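Local structure of AAC3-I (Uncultured bacterium, 5HMN) at residues Q9-P12 and N13-A16; Y44-R47 and L48-D52; K76-Q79 and E80-E83; Q123-A127 and I128-P132; L136-L140 and G141-E145. The protein probably transfers an acetyl group from acetyl-coenzyme A to aminoglycoside antibiotics, as a GNAT-fold enzyme linked to antibiotic resistance. All blocks are in the same frame, centred on the assembly; numbering follows the deposited sequence.

Interaction 1 (Q9-P12 and N13-A16); sequences QLSP and NEVA
Asn13 meets Ser11 through its backbone: Asn13 N donates to Ser11 OG over 2.9 Å. A side-chain oxygen accepting from the amide two residues on defines an ST turn. Ser11 OG reaches this place because it lies between its own backbone N and carbonyl carbon (chi1 88°). The Asn13 side chain stays beside the same hydroxyl, with CB 3.3 Å from Ser11 OG.

Glu14 follows, with two bonds back to Ser11. Its amide N donates to Ser11 O at 3.0 Å, closing a type I beta turn with Pro12 and Asn13 at the middle positions. Its extended side chain runs back along the turn, CG beside the backbone N, and brings OE1 to accept from Ser11 N at 2.8 Å. This bond is nearly straight (164° at the hydrogen), although the donor approaches from above the carboxylate plane, 45° out of it. The same oxygen lies 3.3 Å from Leu10 CA, and His8 NE2 is a second hydrogen-bonding partner for it. Glu14 occupies the N-cap position of helix 15-28.

Val15, the first residue of that helix, turns its CB away from the loop but brings CG2 to within 3.9 Å of Pro12 O. It also packs on Ser45, Arg46 and Leu49 of helix 42-49, while Leu10 packs against strand 54-61.

The segment thus joins strand 5-9 to helix 15-28 through a compact polar turn. Ser11 is held at its amide, carbonyl and hydroxyl together, and the Glu14 carboxylate is fixed in turn by its partners at Ser11 and His8.

Interaction 2 (Y44-R47 and L48-D52); sequences YSRR and LLESD
Glu50, just past the end of helix 42-49, folds its side chain back over the last turn: CG lies 3.3 Å from Arg46 O and 3.4 Å from Arg47 O. It does so because CG sits between its own backbone N and carbonyl carbon (chi1 58°). OE2 touches Arg47 CG at 3.6 Å, the two chains crossing at a slant.

Arg46 stretches out from the helix, CG opposite its backbone N (chi1 177°), and its NH1 is modelled in a salt bridge with Glu50 OE1, the two planes 78° apart. The separation is implausibly short and both atoms are uncertainly placed, so this pair is doubtful as modelled.

Beneath these groups, Leu48 N bonds to Tyr44 O and Leu49 N to Ser45 O, and Glu50 N donates to Arg46 O at 3.1 Å. Ser51 OG then donates to Leu48 O at 2.6 Å. On other faces, Leu49 packs on Val15 and strand 54-61, and Tyr44 OH bonds to Lys76 O of the second subunit.

The helix thus ends with the carbonyls of Arg46 and Leu48 taken up by the Glu50 amide and the Ser51 hydroxyl, while methylene CG of Glu50 covers the carbonyls beside them.

Interaction 3 (K76-Q79 and E80-E83); sequences KFEQ and ERSE
Glu78 OE2 is gripped by two cations. Lys76 NZ donates to it at 2.7 Å on the syn side, and Arg81 NH2 at 2.8 Å on the anti side; both come from the same face of the carboxylate. Arg81 NE adds a weak third bond to this oxygen. Carboxylate and guanidinium planes stand 64° apart, so the pair is not a coplanar fork.

Lys76 gets there by curling: all four of its torsions lie near -60°, which takes the chain across that of Arg81, CG to CG 3.9 Å, and returns NZ to the turn. NZ also makes a weak salt bridge to Glu83 OE2 at 3.3 Å; Tyr118 OH is the stronger partner of that oxygen. Gln79 lies over one face of the Arg81 guanidinium, its amide inclined 41° to it, while its NE2 bonds to Thr34 O of the second subunit.

The backbone frame is the hairpin between strands 64-75 and 82-91. Lys76 N donates to Arg81 O at 2.8 Å, and Glu80 centres an inverse gamma turn whose bond, Arg81 N to Gln79 O, is weak.

Four charged side chains thus form one salt-bridge network at a partly buried hairpin tip facing the second subunit. Glu78 OE2 probably lets Lys76 NZ and Arg81 NH2 sit only 4.3 Å apart, and the two cations should in turn stabilise Glu78 as a carboxylate.

Interaction 4 (Q123-A127 and I128-P132); sequences QADTA and IEDEP. With COA (coenzyme A), chain J.
Asp130 turns its carboxylate back toward Asp125 and Ala127. Its OD1 rests 3.1 Å from Asp125 CB, and its OD2 lies 3.3 Å from Asp125 OD1; these are two acceptors whose carboxylate planes are inclined by 30°. The same OD2 is 2.7 Å from Ala127 N, but the angle is too poor for a hydrogen bond. With CG beside its own backbone N (chi1 -70°), Asp130 projects its acid group into the curve of the chain.

What sets Asp130 there is a type I beta turn from Ala127 to Asp130, in which Asp130 N donates to Ala127 O at 2.9 Å. Asp125 OD1 makes a weak bond to the amide of Thr126, and Thr126 OG1 bonds to Glu145 O of the second subunit.

Farther out, the turn leads into helix 131-140 and presents two residues to coenzyme A. Glu129 OE2 is 2.8 Å from the pantetheine carbonyl oxygen O5P, and Pro132 CB lies 3.3 Å from the adenine amino nitrogen N6A. On the strand side, Gln123 and Ala124 pair antiparallel with a strand of the second subunit.

The chain therefore links the end of strand 119-124 to the cofactor while gathering the carboxylates of Asp125, Glu129 and Asp130. Glu129 OE1 and Asp130 OD1 are 2.6 Å apart; if both oxygens are rightly placed, a proton is probably shared between them.

Interaction 5 (L136-L140 and G141-E145); sequences LYSKL and GVREE. With COA (coenzyme A), chain J.
The turn that takes helix 131-140, one wall of the coenzyme A pocket, into strand 142-152 is closed by Gly141 N, which donates to Tyr137 O at 2.9 Å. Leu140 N bonds to the same oxygen at 3.3 Å, so one carbonyl collects two amides where the helix gives way to the strand.

A second contact crosses the turn. Arg143 reaches back and places its guanidinium so that Ser138 OG lies over one face, 3.0 Å from NH2. That angle does not suit a hydrogen bond, and the hydroxyl instead bonds to Ile134 O one helical turn earlier.

The helix's other faces meet the cofactor. Tyr137, with CG beside its backbone N (chi1 -67°), presents its ring edge to the sulfur: S1P lies in the ring plane, 3.4 Å from CZ. The hydroxyl is modelled closer still, at a separation too short to be relied on. Leu136 CD1 packs on the ribose carbon C5B at 3.5 Å, and Lys139 NZ is also 3.5 Å from C4B; that amine bonds to Thr102 OG1.

Beyond the turn, Val142 to Glu145 pair antiparallel with a strand of the second subunit, and the ring of that subunit's Phe149 meets Tyr137 at about 50°. A helix lining the cofactor, with a tyrosine beside the thiol and a strand following it, is characteristic of the C-terminal part of the GNAT fold; here that last strand finds its pairing across the dimer.

Interactions 1 and 2 touch, their centres 9 Å apart: Ser11 O lies 3.4 Å from Leu49 CD1, and Pro12 CG 3.6 Å from Glu50 CB. Interactions 4 and 5 form the other cluster, with centres 12 Å apart and Ala124 CB 3.7 Å from Tyr137 CD2; together they line coenzyme A, whose further bonds come from residues such as Arg97, Gly99 and Ala101. The clusters lie on opposite sides of the chain's centre, interactions 1 and 5 having centres about 30 Å apart. Interaction 3 lies about 22 Å, centre to centre, from interactions 2 and 5, and all three touch the second subunit.

Interaction 1 (Q9-P12 and N13-A16)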
# COMPACT_ATOMS: atom_id res chain seq x y z
N GLN C 9 6.44 11.40 15.80
CA GLN C 9 6.39 11.40 14.34
C GLN C 9 7.61 12.12 13.77
O GLN C 9 7.88 13.27 14.12
CB GLN C 9 5.11 12.05 13.83
CG GLN C 9 5.03 12.08 12.31
CD GLN C 9 3.72 12.62 11.78
OE1 GLN C 9 2.84 13.02 12.55
NE2 GLN C 9 3.57 12.63 10.46
N LEU C 10 8.35 11.43 12.91
CA LEU C 10 9.56 12.01 12.33
C LEU C 10 9.23 13.15 11.38
O LEU C 10 8.32 13.04 10.56
CB LEU C 10 10.38 10.93 11.61
CG LEU C 10 10.85 9.76 12.48
CD1 LEU C 10 11.88 8.92 11.73
CD2 LEU C 10 11.40 10.25 13.80
N SER C 11 9.96 14.25 11.50
CA SER C 11 9.78 15.41 10.64
C SER C 11 10.81 15.38 9.51
O SER C 11 11.74 14.58 9.56
CB SER C 11 9.90 16.71 11.45
OG SER C 11 11.25 17.13 11.52
N PRO C 12 10.65 16.24 8.49
CA PRO C 12 11.69 16.35 7.46
C PRO C 12 13.04 16.76 8.03
O PRO C 12 14.07 16.50 7.41
CB PRO C 12 11.15 17.45 6.53
CG PRO C 12 9.67 17.37 6.69
CD PRO C 12 9.43 16.99 8.12
N ASN C 13 13.02 17.37 9.22
CA ASN C 13 14.23 17.82 9.89
C ASN C 13 14.92 16.70 10.67
O ASN C 13 15.83 16.96 11.45
CB ASN C 13 13.91 18.97 10.85
CG ASN C 13 13.30 20.16 10.14
OD1 ASN C 13 12.25 20.67 10.53
ND2 ASN C 13 13.97 20.63 9.09
N GLU C 14 14.49 15.46 10.45
CA GLU C 14 14.96 14.35 11.27
C GLU C 14 15.32 13.10 10.48
O GLU C 14 14.96 11.99 10.86
CB GLU C 14 13.91 14.00 12.33
CG GLU C 14 13.73 15.08 13.39
CD GLU C 14 12.48 14.89 14.22
OE1 GLU C 14 11.62 14.09 13.81
OE2 GLU C 14 12.36 15.53 15.28
N VAL C 15 16.05 13.29 9.38
CA VAL C 15 16.53 12.18 8.57
C VAL C 15 17.48 11.30 9.39
O VAL C 15 17.51 10.08 9.23
CB VAL C 15 17.24 12.67 7.29
CG1 VAL C 15 17.87 11.51 6.54
CG2 VAL C 15 16.26 13.42 6.40
N ALA C 16 18.25 11.94 10.26
CA ALA C 16 19.17 11.23 11.15
C ALA C 16 18.45 10.19 12.00
O ALA C 16 18.94 9.08 12.19
CB ALA C 16 19.92 12.22 12.03
O HOH W 1 10.12 20.36 11.66

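Interaction 2 (Y44-R47 and L48-D52)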
# COMPACT_ATOMS: atom_id res chain seq x y z
N TYR C 44 16.89 12.24 -0.67
CA TYR C 44 15.81 11.30 -0.96
C TYR C 44 14.96 11.04 0.28
O TYR C 44 13.73 11.09 0.23
CB TYR C 44 16.38 9.98 -1.50
CG TYR C 44 15.35 8.88 -1.71
CD1 TYR C 44 15.01 8.00 -0.69
CD2 TYR C 44 14.71 8.73 -2.94
CE1 TYR C 44 14.08 7.01 -0.88
CE2 TYR C 44 13.78 7.73 -3.14
CZ TYR C 44 13.47 6.87 -2.10
OH TYR C 44 12.54 5.87 -2.27
N SER C 45 15.63 10.76 1.40
CA SER C 45 14.94 10.49 2.65
C SER C 45 14.14 11.71 3.10
O SER C 45 13.05 11.58 3.63
CB SER C 45 15.94 10.09 3.74
OG SER C 45 16.66 8.93 3.36
N ARG C 46 14.68 12.90 2.86
CA ARG C 46 13.99 14.10 3.28
C ARG C 46 12.69 14.36 2.51
O ARG C 46 11.65 14.65 3.11
CB ARG C 46 14.89 15.31 3.12
CG ARG C 46 14.15 16.57 3.47
CD ARG C 46 15.06 17.77 3.45
NE ARG C 46 14.54 18.83 4.32
CZ ARG C 46 13.47 19.56 4.05
NH1 ARG C 46 12.78 19.36 2.93
NH2 ARG C 46 13.08 20.50 4.90
N ARG C 47 12.76 14.28 1.19
CA ARG C 47 11.58 14.52 0.35
C ARG C 47 10.48 13.51 0.66
O ARG C 47 9.29 13.81 0.55
CB ARG C 47 11.95 14.47 -1.12
CG ARG C 47 12.67 15.71 -1.61
CD ARG C 47 12.74 15.74 -3.13
NE ARG C 47 13.40 14.55 -3.66
CZ ARG C 47 14.72 14.43 -3.79
NH1 ARG C 47 15.51 15.43 -3.42
NH2 ARG C 47 15.24 13.32 -4.29
N LEU C 48 10.88 12.31 1.06
CA LEU C 48 9.92 11.29 1.45
C LEU C 48 9.20 11.69 2.74
O LEU C 48 8.00 11.48 2.89
CB LEU C 48 10.62 9.93 1.63
CG LEU C 48 9.73 8.75 2.04
CD1 LEU C 48 8.63 8.52 1.01
CD2 LEU C 48 10.56 7.50 2.23
N LEU C 49 9.95 12.28 3.67
CA LEU C 49 9.40 12.70 4.95
C LEU C 49 8.48 13.91 4.85
O LEU C 49 7.59 14.11 5.69
CB LEU C 49 10.54 13.00 5.93
CG LEU C 49 11.23 11.76 6.51
CD1 LEU C 49 12.46 12.15 7.31
CD2 LEU C 49 10.26 10.97 7.38
N GLU C 50 8.67 14.73 3.82
CA GLU C 50 7.81 15.89 3.63
C GLU C 50 6.73 15.64 2.58
O GLU C 50 6.06 16.56 2.14
CB GLU C 50 8.64 17.11 3.25
CG GLU C 50 9.46 16.91 2.00
CD GLU C 50 10.46 18.03 1.79
OE1 GLU C 50 10.46 18.99 2.59
OE2 GLU C 50 11.24 17.96 0.82
N SER C 51 6.56 14.38 2.20
CA SER C 51 5.50 14.01 1.27
C SER C 51 4.16 13.96 2.00
O SER C 51 4.11 13.89 3.23
CB SER C 51 5.80 12.66 0.62
OG SER C 51 5.81 11.61 1.57
N ASP C 52 3.08 13.98 1.22
CA ASP C 52 1.73 14.02 1.75
C ASP C 52 1.27 12.71 2.39
O ASP C 52 0.40 12.71 3.26
CB ASP C 52 0.74 14.39 0.63
CG ASP C 52 1.05 15.72 -0.00
OD1 ASP C 52 0.83 16.76 0.66
OD2 ASP C 52 1.51 15.74 -1.17

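Interaction 3 (K76-Q79 and E80-E83)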
# COMPACT_ATOMS: atom_id res chain seq x y z
N LYS C 76 -8.20 7.43 -1.59
CA LYS C 76 -8.94 6.53 -2.47
C LYS C 76 -9.58 7.25 -3.67
O LYS C 76 -9.74 8.47 -3.66
CB LYS C 76 -10.01 5.78 -1.68
CG LYS C 76 -9.47 4.99 -0.49
CD LYS C 76 -8.43 3.94 -0.89
CE LYS C 76 -8.99 2.93 -1.90
NZ LYS C 76 -10.14 2.13 -1.37
N PHE C 77 -9.93 6.46 -4.67
CA PHE C 77 -10.42 6.95 -5.96
C PHE C 77 -11.92 6.75 -6.13
O PHE C 77 -12.58 7.51 -6.85
CB PHE C 77 -9.67 6.25 -7.09
CG PHE C 77 -9.52 4.77 -6.88
CD1 PHE C 77 -8.40 4.27 -6.22
CD2 PHE C 77 -10.49 3.88 -7.31
CE1 PHE C 77 -8.25 2.91 -6.01
CE2 PHE C 77 -10.35 2.52 -7.11
CZ PHE C 77 -9.23 2.03 -6.46
N GLU C 78 -12.46 5.73 -5.47
CA GLU C 78 -13.88 5.41 -5.58
C GLU C 78 -14.72 6.37 -4.74
O GLU C 78 -15.87 6.66 -5.08
CB GLU C 78 -14.14 3.96 -5.17
CG GLU C 78 -14.03 3.68 -3.67
CD GLU C 78 -12.60 3.60 -3.18
OE1 GLU C 78 -11.67 3.60 -4.01
OE2 GLU C 78 -12.40 3.53 -1.94
N GLN C 79 -14.14 6.86 -3.65
CA GLN C 79 -14.81 7.80 -2.76
C GLN C 79 -13.82 8.81 -2.19
O GLN C 79 -12.61 8.63 -2.30
CB GLN C 79 -15.50 7.07 -1.61
CG GLN C 79 -16.68 6.20 -2.01
CD GLN C 79 -17.40 5.62 -0.81
OE1 GLN C 79 -17.39 6.20 0.28
NE2 GLN C 79 -18.02 4.46 -0.99
N GLU C 80 -14.34 9.87 -1.58
CA GLU C 80 -13.50 10.83 -0.88
C GLU C 80 -13.16 10.31 0.51
O GLU C 80 -13.77 10.73 1.50
CB GLU C 80 -14.18 12.19 -0.78
CG GLU C 80 -14.35 12.86 -2.11
CD GLU C 80 -15.09 14.18 -2.02
OE1 GLU C 80 -15.64 14.48 -0.94
OE2 GLU C 80 -15.11 14.91 -3.03
N ARG C 81 -12.21 9.40 0.57
CA ARG C 81 -11.78 8.80 1.83
C ARG C 81 -10.35 8.32 1.70
O ARG C 81 -9.80 8.26 0.60
CB ARG C 81 -12.70 7.64 2.22
CG ARG C 81 -12.61 6.46 1.28
CD ARG C 81 -13.74 5.46 1.52
NE ARG C 81 -13.58 4.27 0.69
CZ ARG C 81 -14.52 3.34 0.53
NH1 ARG C 81 -15.68 3.47 1.15
NH2 ARG C 81 -14.29 2.29 -0.24
N SER C 82 -9.73 7.98 2.82
CA SER C 82 -8.36 7.49 2.79
C SER C 82 -8.15 6.38 3.81
O SER C 82 -8.84 6.30 4.82
CB SER C 82 -7.38 8.64 3.04
OG SER C 82 -7.51 9.16 4.35
N GLU C 83 -7.19 5.51 3.51
CA GLU C 83 -6.78 4.47 4.44
C GLU C 83 -5.27 4.52 4.66
O GLU C 83 -4.53 4.93 3.76
CB GLU C 83 -7.16 3.08 3.92
CG GLU C 83 -8.37 3.06 3.01
CD GLU C 83 -8.51 1.72 2.31
OE1 GLU C 83 -7.52 0.97 2.25
OE2 GLU C 83 -9.62 1.43 1.82

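Interaction 4 (Q123-A127 and I128-P132)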
# COMPACT_ATOMS: atom_id res chain seq x y z
N GLN C 123 -0.75 -5.98 6.62
CA GLN C 123 -0.60 -7.39 6.30
C GLN C 123 0.30 -8.06 7.33
O GLN C 123 1.37 -7.55 7.66
CB GLN C 123 -0.02 -7.58 4.90
CG GLN C 123 -0.88 -7.04 3.77
CD GLN C 123 -0.35 -7.45 2.41
OE1 GLN C 123 0.27 -8.51 2.27
NE2 GLN C 123 -0.59 -6.62 1.40
N ALA C 124 -0.14 -9.20 7.83
CA ALA C 124 0.68 -9.98 8.75
C ALA C 124 1.16 -11.24 8.06
O ALA C 124 0.37 -12.01 7.52
CB ALA C 124 -0.10 -10.32 10.00
N ASP C 125 2.48 -11.44 8.07
CA ASP C 125 3.07 -12.68 7.58
C ASP C 125 2.53 -13.81 8.45
O ASP C 125 2.03 -13.56 9.54
CB ASP C 125 4.59 -12.59 7.61
CG ASP C 125 5.27 -13.65 6.77
OD1 ASP C 125 4.68 -14.74 6.59
OD2 ASP C 125 6.39 -13.40 6.29
N THR C 126 2.54 -15.05 7.95
CA THR C 126 1.96 -16.17 8.70
C THR C 126 2.86 -17.19 9.43
O THR C 126 2.38 -17.93 10.29
CB THR C 126 0.98 -16.97 7.82
OG1 THR C 126 1.51 -17.09 6.49
CG2 THR C 126 -0.37 -16.26 7.76
N ALA C 127 4.14 -17.17 9.09
CA ALA C 127 5.15 -18.05 9.66
C ALA C 127 5.25 -17.93 11.19
O ALA C 127 4.69 -17.03 11.82
CB ALA C 127 6.51 -17.78 9.03
N ILE C 128 6.00 -18.88 11.74
CA ILE C 128 6.51 -18.99 13.08
C ILE C 128 7.02 -17.68 13.66
O ILE C 128 6.88 -17.47 14.87
CB ILE C 128 7.65 -20.03 13.16
CG1 ILE C 128 7.37 -21.19 12.20
CG2 ILE C 128 7.82 -20.53 14.58
CD1 ILE C 128 8.35 -21.28 11.05
N GLU C 129 7.62 -16.81 12.87
CA GLU C 129 8.12 -15.62 13.55
C GLU C 129 6.99 -14.62 13.88
O GLU C 129 7.19 -13.65 14.61
CB GLU C 129 9.22 -14.99 12.67
CG GLU C 129 9.50 -13.50 12.78
CD GLU C 129 8.40 -12.65 12.18
OE1 GLU C 129 7.81 -13.08 11.17
OE2 GLU C 129 8.11 -11.57 12.74
N ASP C 130 5.79 -14.90 13.37
CA ASP C 130 4.75 -13.88 13.24
C ASP C 130 3.73 -13.74 14.36
O ASP C 130 3.22 -12.64 14.58
CB ASP C 130 4.00 -14.15 11.94
CG ASP C 130 4.83 -13.85 10.72
OD1 ASP C 130 5.30 -12.70 10.61
OD2 ASP C 130 5.03 -14.76 9.89
N GLU C 131 3.40 -14.83 15.06
CA GLU C 131 2.24 -14.80 15.96
C GLU C 131 2.28 -13.71 17.05
O GLU C 131 1.22 -13.24 17.47
CB GLU C 131 2.03 -16.17 16.61
CG GLU C 131 0.78 -16.26 17.52
CD GLU C 131 -0.54 -16.07 16.77
OE1 GLU C 131 -0.54 -16.13 15.52
OE2 GLU C 131 -1.57 -15.87 17.43
N PRO C 132 3.48 -13.31 17.51
CA PRO C 132 3.49 -12.09 18.33
C PRO C 132 2.81 -10.91 17.63
O PRO C 132 2.02 -10.20 18.26
CB PRO C 132 4.98 -11.80 18.54
CG PRO C 132 5.73 -12.98 17.94
CD PRO C 132 4.73 -14.06 17.68
N1A COA J . 3.11 -13.46 22.19
C2A COA J . 1.77 -13.37 22.45
N3A COA J . 1.10 -12.21 22.44
C4A COA J . 1.79 -11.10 22.15
C5A COA J . 3.11 -11.15 21.91
C6A COA J . 3.77 -12.35 21.94
N6A COA J . 5.12 -12.72 21.71
N7A COA J . 3.52 -9.92 21.67
C8A COA J . 2.48 -9.09 21.80
N9A COA J . 1.41 -9.83 22.09
C1B COA J . 0.13 -9.39 22.29
C2B COA J . -0.22 -9.38 23.55
O2B COA J . -1.66 -9.49 23.63
C3B COA J . 0.13 -7.99 24.04
O3B COA J . -0.56 -7.59 25.08
P3B COA J . -0.23 -8.05 26.54
O7A COA J . -1.03 -7.21 27.42
O8A COA J . -0.65 -9.44 26.70
O9A COA J . 1.21 -7.98 26.90
C4B COA J . -0.24 -7.16 22.74
O4B COA J . -0.01 -7.90 21.72
C5B COA J . 0.62 -5.89 22.66
O5B COA J . 1.99 -6.13 22.86
P1A COA J . 3.01 -4.99 22.65
O1A COA J . 3.86 -4.96 23.79
O2A COA J . 2.32 -3.75 22.51
O3A COA J . 3.88 -5.41 21.48
P2A COA J . 5.39 -5.15 21.32
O4A COA J . 5.71 -3.85 21.73
O5A COA J . 6.10 -6.13 22.06
O6A COA J . 5.81 -5.47 19.87
CBP COA J . 5.99 -6.59 17.80
CCP COA J . 5.18 -6.41 19.10
CDP COA J . 6.10 -5.26 17.07
CEP COA J . 5.26 -7.57 16.86
CAP COA J . 7.34 -7.12 18.17
OAP COA J . 7.17 -8.41 18.58
C9P COA J . 8.30 -7.13 17.03
O9P COA J . 8.92 -6.18 16.75
N8P COA J . 8.53 -8.30 16.28
C7P COA J . 9.45 -8.38 15.22
C6P COA J . 9.00 -7.78 13.87
C5P COA J . 7.54 -8.02 13.43
O5P COA J . 7.01 -9.11 13.52
N4P COA J . 6.84 -6.89 12.89
C3P COA J . 5.49 -6.90 12.43
C2P COA J . 5.35 -6.23 11.04
S1P COA J . 3.62 -6.03 10.64

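Interaction 5 (L136-L140 and G141-E145)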
# COMPACT_ATOMS: atom_id res chain seq x y z
N LEU C 136 -0.97 -9.40 18.26
CA LEU C 136 -1.09 -7.95 18.35
C LEU C 136 -2.17 -7.42 17.42
O LEU C 136 -2.98 -6.59 17.81
CB LEU C 136 0.25 -7.28 18.01
CG LEU C 136 0.26 -5.76 17.91
CD1 LEU C 136 0.26 -5.12 19.29
CD2 LEU C 136 1.45 -5.28 17.09
N TYR C 137 -2.18 -7.89 16.18
CA TYR C 137 -3.12 -7.39 15.20
C TYR C 137 -4.54 -7.92 15.43
O TYR C 137 -5.52 -7.24 15.12
CB TYR C 137 -2.65 -7.73 13.79
CG TYR C 137 -1.38 -7.01 13.40
CD1 TYR C 137 -1.10 -5.75 13.89
CD2 TYR C 137 -0.46 -7.59 12.53
CE1 TYR C 137 0.06 -5.08 13.54
CE2 TYR C 137 0.70 -6.94 12.17
CZ TYR C 137 0.96 -5.68 12.68
OH TYR C 137 2.11 -5.02 12.32
N SER C 138 -4.64 -9.12 15.99
CA SER C 138 -5.95 -9.74 16.21
C SER C 138 -6.75 -9.01 17.30
O SER C 138 -7.98 -9.00 17.28
CB SER C 138 -5.80 -11.22 16.59
OG SER C 138 -5.16 -11.94 15.56
N LYS C 139 -6.03 -8.40 18.23
CA LYS C 139 -6.66 -7.66 19.32
C LYS C 139 -7.17 -6.29 18.85
O LYS C 139 -8.13 -5.76 19.40
CB LYS C 139 -5.68 -7.47 20.48
CG LYS C 139 -4.60 -6.43 20.20
CD LYS C 139 -3.47 -6.43 21.21
CE LYS C 139 -2.89 -5.02 21.34
NZ LYS C 139 -2.64 -4.63 22.76
N LEU C 140 -6.53 -5.73 17.83
CA LEU C 140 -6.84 -4.37 17.40
C LEU C 140 -7.79 -4.32 16.20
O LEU C 140 -8.56 -3.37 16.06
CB LEU C 140 -5.56 -3.62 17.06
CG LEU C 140 -4.67 -3.23 18.23
CD1 LEU C 140 -3.40 -2.59 17.72
CD2 LEU C 140 -5.40 -2.29 19.17
N GLY C 141 -7.73 -5.34 15.35
CA GLY C 141 -8.53 -5.32 14.14
C GLY C 141 -9.23 -6.63 13.84
O GLY C 141 -9.31 -7.51 14.69
N VAL C 142 -9.75 -6.74 12.62
CA VAL C 142 -10.44 -7.93 12.18
C VAL C 142 -9.58 -8.70 11.18
O VAL C 142 -9.12 -8.13 10.19
CB VAL C 142 -11.79 -7.58 11.53
CG1 VAL C 142 -12.54 -8.85 11.15
CG2 VAL C 142 -12.61 -6.72 12.47
N ARG C 143 -9.37 -9.98 11.45
CA ARG C 143 -8.51 -10.82 10.62
C ARG C 143 -9.25 -11.41 9.42
O ARG C 143 -10.38 -11.89 9.54
CB ARG C 143 -7.90 -11.95 11.45
CG ARG C 143 -7.62 -13.23 10.68
CD ARG C 143 -6.55 -14.07 11.35
NE ARG C 143 -6.69 -14.10 12.81
CZ ARG C 143 -5.89 -14.79 13.62
NH1 ARG C 143 -4.89 -15.51 13.12
NH2 ARG C 143 -6.09 -14.76 14.93
N GLU C 144 -8.60 -11.36 8.26
CA GLU C 144 -9.10 -12.06 7.09
C GLU C 144 -7.93 -12.63 6.30
O GLU C 144 -6.89 -11.99 6.16
CB GLU C 144 -9.95 -11.14 6.21
CG GLU C 144 -9.26 -9.88 5.74
CD GLU C 144 -10.16 -9.02 4.87
OE1 GLU C 144 -11.25 -9.51 4.49
OE2 GLU C 144 -9.79 -7.87 4.56
N GLU C 145 -8.09 -13.85 5.81
CA GLU C 145 -7.02 -14.56 5.10
C GLU C 145 -7.06 -14.25 3.61
O GLU C 145 -8.03 -14.57 2.92
CB GLU C 145 -7.14 -16.06 5.35
CG GLU C 145 -6.86 -16.46 6.79
CD GLU C 145 -7.52 -17.77 7.18
OE1 GLU C 145 -7.69 -18.64 6.30
OE2 GLU C 145 -7.86 -17.92 8.37
N1A COA J . 3.11 -13.46 22.19
C2A COA J . 1.77 -13.37 22.45
N3A COA J . 1.10 -12.21 22.44
C4A COA J . 1.79 -11.10 22.15
C5A COA J . 3.11 -11.15 21.91
C6A COA J . 3.77 -12.35 21.94
N6A COA J . 5.12 -12.72 21.71
N7A COA J . 3.52 -9.92 21.67
C8A COA J . 2.48 -9.09 21.80
N9A COA J . 1.41 -9.83 22.09
C1B COA J . 0.13 -9.39 22.29
C2B COA J . -0.22 -9.38 23.55
O2B COA J . -1.66 -9.49 23.63
C3B COA J . 0.13 -7.99 24.04
O3B COA J . -0.56 -7.59 25.08
P3B COA J . -0.23 -8.05 26.54
O7A COA J . -1.03 -7.21 27.42
O8A COA J . -0.65 -9.44 26.70
O9A COA J . 1.21 -7.98 26.90
C4B COA J . -0.24 -7.16 22.74
O4B COA J . -0.01 -7.90 21.72
C5B COA J . 0.62 -5.89 22.66
O5B COA J . 1.99 -6.13 22.86
P1A COA J . 3.01 -4.99 22.65
O1A COA J . 3.86 -4.96 23.79
O2A COA J . 2.32 -3.75 22.51
O3A COA J . 3.88 -5.41 21.48
P2A COA J . 5.39 -5.15 21.32
O4A COA J . 5.71 -3.85 21.73
O5A COA J . 6.10 -6.13 22.06
O6A COA J . 5.81 -5.47 19.87
CBP COA J . 5.99 -6.59 17.80
CCP COA J . 5.18 -6.41 19.10
CDP COA J . 6.10 -5.26 17.07
CEP COA J . 5.26 -7.57 16.86
CAP COA J . 7.34 -7.12 18.17
OAP COA J . 7.17 -8.41 18.58
C9P COA J . 8.30 -7.13 17.03
O9P COA J . 8.92 -6.18 16.75
N8P COA J . 8.53 -8.30 16.28
C7P COA J . 9.45 -8.38 15.22
C6P COA J . 9.00 -7.78 13.87
C5P COA J . 7.54 -8.02 13.43
O5P COA J . 7.01 -9.11 13.52
N4P COA J . 6.84 -6.89 12.89
C3P COA J . 5.49 -6.90 12.43
C2P COA J . 5.35 -6.23 11.04
S1P COA J . 3.62 -6.03 10.64